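Local coordinates for protein Non-atp dependent l-selective hydantoinase (Arthrobacter aurescens, PDB 1GKR) that hydrolyses the cyclic amide of hydantoin derivatives with two zinc ions per subunit, preferring aryl-substituted substrates and showing stereoselectivity that depends on the substrate, at residues A[159-163]-A[164-168]; A[344-347]-A[348-352]. All coordinates share one frame; numbering follows the deposited sequence.

Contact 1 is the start of one helix and contact 2 the end of another, within one metal-dependent hydrolase of TIM-barrel type: 159-168 enters helix 163-176, whereas 344-352 leaves helix 341-350. Their centres lie about 38 Å apart, on opposite sides of the chain's centre, and they share no element. Both are partly buried. Contact 1 lies farther out, about 24 Å from that centre against about 17 Å, and another subunit of the tetramer covers part of it. In contact 2, by contrast, all packing is within the chain. The chemistry follows the helix end: side-chain acceptors meet the first N-H groups in contact 1, while in contact 2 carbonyls are taken up by a widened last turn.

Contact 1 (A[159-163]-A[164-168]); sequences DAVSD and GELFE
Ser162 and Glu165 form a capping box at the start of helix 163-176, each side chain accepting from the other residue's backbone N-H. The stronger half is Ser162 N to Glu165 OE2, at 3.1 Å; the donor meets the anti side of that oxygen, 25° out of the carboxylate plane. The return bond, Glu165 N to Ser162 OG, is weak at 3.4 Å, though straight. Serine suits the N-cap because its short hydroxyl can turn back to an N-H of the first turn. Here chi1 of 59° sets OG between the backbone N and the carbonyl carbon, facing into the turn. Glutamate three residues on is long enough to return to the cap, and its charge would also be favoured by the helix's positive end.

The tightly packed side is apolar. Val161 and Leu166, the residues just before the cap and four after it, make a hydrophobic staple, with Val161 CG2 3.7 Å from Leu166 CB and the two side chains crossing at about a right angle. Val161 also rests on Pro129 and Leu166 on Met150, so both branched residues fill a buried flank. Alongside this packing the backbone settles into helix, Leu166 N reaching Ser162 O at 2.8 Å and Phe167 N reaching Asp163 O at 2.7 Å.

Asp163, in the first turn, gives its carboxylate to a salt bridge from OD1 to Arg223 and a hydrogen bond from Asn186 of the second subunit to OD2. Phe167 likewise meets Phe215 of that subunit, so the helix start belongs to the tetramer interface.

The looser side, around the carboxylate of Glu165, a partly exposed residue, is hydrated: one water donates both to Glu165 OE2, at 2.8 Å, and to Ala160 O, at 3.1 Å.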
# COMPACT_ATOMS: atom_id res chain seq x y z
N ASP A 159 -9.42 -32.79 12.51
CA ASP A 159 -9.00 -31.70 13.40
C ASP A 159 -8.30 -30.54 12.72
O ASP A 159 -7.70 -30.68 11.66
CB ASP A 159 -8.08 -32.20 14.51
CG ASP A 159 -8.51 -33.52 15.08
OD1 ASP A 159 -8.19 -34.57 14.48
OD2 ASP A 159 -9.18 -33.49 16.13
N ALA A 160 -8.37 -29.39 13.37
CA ALA A 160 -7.71 -28.21 12.85
C ALA A 160 -6.22 -28.33 13.19
O ALA A 160 -5.85 -29.05 14.12
CB ALA A 160 -8.28 -26.97 13.49
N VAL A 161 -5.38 -27.65 12.43
CA VAL A 161 -3.94 -27.68 12.69
C VAL A 161 -3.51 -26.35 13.30
O VAL A 161 -4.19 -25.33 13.15
CB VAL A 161 -3.14 -27.90 11.40
CG1 VAL A 161 -3.31 -29.31 10.92
CG2 VAL A 161 -3.61 -26.94 10.32
N SER A 162 -2.40 -26.36 14.02
CA SER A 162 -1.92 -25.11 14.59
C SER A 162 -1.05 -24.46 13.52
O SER A 162 -0.78 -25.07 12.49
CB SER A 162 -1.08 -25.38 15.83
OG SER A 162 0.03 -26.20 15.52
N ASP A 163 -0.61 -23.23 13.76
CA ASP A 163 0.22 -22.56 12.75
C ASP A 163 1.48 -23.37 12.43
O ASP A 163 1.89 -23.44 11.28
CB ASP A 163 0.56 -21.14 13.20
CG ASP A 163 -0.68 -20.29 13.43
OD1 ASP A 163 -1.70 -20.56 12.78
OD2 ASP A 163 -0.66 -19.35 14.26
N GLY A 164 2.07 -24.00 13.43
CA GLY A 164 3.27 -24.79 13.21
C GLY A 164 2.98 -26.01 12.36
O GLY A 164 3.71 -26.32 11.42
N GLU A 165 1.89 -26.70 12.67
CA GLU A 165 1.54 -27.89 11.90
C GLU A 165 1.18 -27.46 10.48
O GLU A 165 1.58 -28.10 9.51
CB GLU A 165 0.37 -28.62 12.56
CG GLU A 165 0.51 -28.70 14.06
CD GLU A 165 -0.49 -29.62 14.70
OE1 GLU A 165 -0.26 -30.84 14.66
OE2 GLU A 165 -1.50 -29.12 15.24
N LEU A 166 0.42 -26.37 10.38
CA LEU A 166 0.02 -25.84 9.09
C LEU A 166 1.27 -25.46 8.29
O LEU A 166 1.35 -25.72 7.09
CB LEU A 166 -0.87 -24.61 9.27
CG LEU A 166 -1.39 -23.98 7.96
CD1 LEU A 166 -2.18 -25.01 7.16
CD2 LEU A 166 -2.25 -22.80 8.29
N PHE A 167 2.24 -24.85 8.96
CA PHE A 167 3.47 -24.47 8.28
C PHE A 167 4.24 -25.68 7.77
O PHE A 167 4.78 -25.65 6.66
CB PHE A 167 4.37 -23.67 9.21
CG PHE A 167 5.63 -23.20 8.56
CD1 PHE A 167 5.58 -22.24 7.55
CD2 PHE A 167 6.85 -23.73 8.92
CE1 PHE A 167 6.73 -21.82 6.90
CE2 PHE A 167 8.02 -23.32 8.28
CZ PHE A 167 7.96 -22.36 7.27
N GLU A 168 4.30 -26.75 8.57
CA GLU A 168 5.02 -27.95 8.14
C GLU A 168 4.31 -28.59 6.95
O GLU A 168 4.96 -29.14 6.05
CB GLU A 168 5.12 -28.96 9.28
CG GLU A 168 5.94 -28.46 10.44
CD GLU A 168 6.23 -29.54 11.47
OE1 GLU A 168 5.27 -30.23 11.91
OE2 GLU A 168 7.42 -29.69 11.83
O HOH W 1 -3.93 -29.07 16.58

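Contact 2 (A[344-347]-A[348-352]); sequences MMLT and NGVNK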
# COMPACT_ATOMS: atom_id res chain seq x y z
N MET A 344 -27.74 -21.70 -10.91
CA MET A 344 -27.85 -20.50 -10.11
C MET A 344 -26.96 -19.40 -10.70
O MET A 344 -27.39 -18.25 -10.79
CB MET A 344 -27.47 -20.79 -8.66
CG MET A 344 -28.49 -20.27 -7.66
SD MET A 344 -30.19 -20.69 -8.13
CE MET A 344 -31.06 -19.31 -7.50
N MET A 345 -25.75 -19.75 -11.13
CA MET A 345 -24.83 -18.77 -11.72
C MET A 345 -25.34 -18.30 -13.09
O MET A 345 -25.28 -17.12 -13.43
CB MET A 345 -23.43 -19.36 -11.90
CG MET A 345 -22.71 -19.67 -10.62
SD MET A 345 -22.87 -18.36 -9.40
CE MET A 345 -21.98 -17.02 -10.19
N LEU A 346 -25.84 -19.25 -13.87
CA LEU A 346 -26.39 -18.96 -15.18
C LEU A 346 -27.59 -18.03 -15.03
O LEU A 346 -27.72 -17.03 -15.74
CB LEU A 346 -26.83 -20.26 -15.83
CG LEU A 346 -26.08 -20.81 -17.04
CD1 LEU A 346 -24.63 -20.39 -17.04
CD2 LEU A 346 -26.24 -22.32 -17.03
N THR A 347 -28.47 -18.36 -14.09
CA THR A 347 -29.68 -17.59 -13.84
C THR A 347 -29.50 -16.18 -13.28
O THR A 347 -29.97 -15.22 -13.88
CB THR A 347 -30.62 -18.38 -12.89
OG1 THR A 347 -31.12 -19.53 -13.57
CG2 THR A 347 -31.78 -17.52 -12.44
N ASN A 348 -28.81 -16.06 -12.15
CA ASN A 348 -28.64 -14.75 -11.54
C ASN A 348 -27.38 -14.02 -11.94
O ASN A 348 -27.16 -12.87 -11.53
CB ASN A 348 -28.68 -14.89 -10.03
CG ASN A 348 -29.94 -15.57 -9.56
OD1 ASN A 348 -31.03 -15.02 -9.69
ND2 ASN A 348 -29.80 -16.77 -9.01
N GLY A 349 -26.53 -14.69 -12.72
CA GLY A 349 -25.30 -14.08 -13.18
C GLY A 349 -25.37 -13.74 -14.66
O GLY A 349 -25.51 -12.58 -15.05
N VAL A 350 -25.29 -14.77 -15.50
CA VAL A 350 -25.32 -14.58 -16.94
C VAL A 350 -26.61 -13.97 -17.44
O VAL A 350 -26.59 -12.90 -18.04
CB VAL A 350 -25.06 -15.91 -17.68
CG1 VAL A 350 -25.23 -15.69 -19.17
CG2 VAL A 350 -23.65 -16.40 -17.38
N ASN A 351 -27.74 -14.64 -17.20
CA ASN A 351 -29.04 -14.15 -17.66
C ASN A 351 -29.53 -12.89 -16.99
O ASN A 351 -30.62 -12.40 -17.28
CB ASN A 351 -30.12 -15.21 -17.50
CG ASN A 351 -30.08 -16.25 -18.58
OD1 ASN A 351 -29.39 -16.08 -19.59
ND2 ASN A 351 -30.83 -17.34 -18.39
N LYS A 352 -28.75 -12.35 -16.06
CA LYS A 352 -29.18 -11.16 -15.37
C LYS A 352 -28.17 -10.07 -15.68
O LYS A 352 -28.19 -8.99 -15.10
CB LYS A 352 -29.27 -11.44 -13.87
CG LYS A 352 -30.20 -10.52 -13.14
CD LYS A 352 -30.68 -11.14 -11.85
CE LYS A 352 -31.73 -12.20 -12.12
NZ LYS A 352 -32.42 -12.63 -10.87
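Met344 and Asn348 meet one turn apart near the end of helix 341-350, where the backbone changes its hydrogen-bond spacing. Asn348 N to Met344 O, 2.9 Å, is still an ordinary alpha-helical bond. The next carbonyls reach one residue further: Met345 O receives Val350 N at 3.1 Å, with a weak second bond from Gly349 N, and Leu346 O receives Asn351 N at 2.8 Å. This is a pi-type turn that widens the helix as it ends. Gly349, with no side chain, sits where the turn widens and leaves the approach to Met345 O uncrowded.

Among the polar side chains, Asn348 works with both ends of its amide. Its CG stands beside the backbone N (chi1 -55°), which turns ND2 back to Met344 O in a weak bond of 3.3 Å; Asn269 OD1 is a second weak partner. OD1 takes Lys352 NZ at 3.0 Å, in the carbonyl plane and on a lone pair. A leucine here would lack both amide atoms and would probably leave the Lys352 ammonium without its carbonyl mate, free to swing into solvent. Thr347 OG1 bonds to Pro343 O, a helical carbonyl one turn back, and to Thr420 N, while Asn351 ND2 bonds to Thr420 OG1.

Van der Waals packing is lighter. Leu346 CD1 lies 4.1 Å from Val350 CG2, the two side chains running alongside each other. Met344, bent at chi2 and chi3, lies alongside the Asn348 side chain, its CE end coming nearest to ND2, and touches Met417 as well.

In the fold, Met345, Leu346 and Val350 pack on Leu360 of helix 357-372, Met345 reaching also to helices 265-268 and 291-303, while Thr347 and Asn351 tie the helix end to Thr420 of strand 418-428.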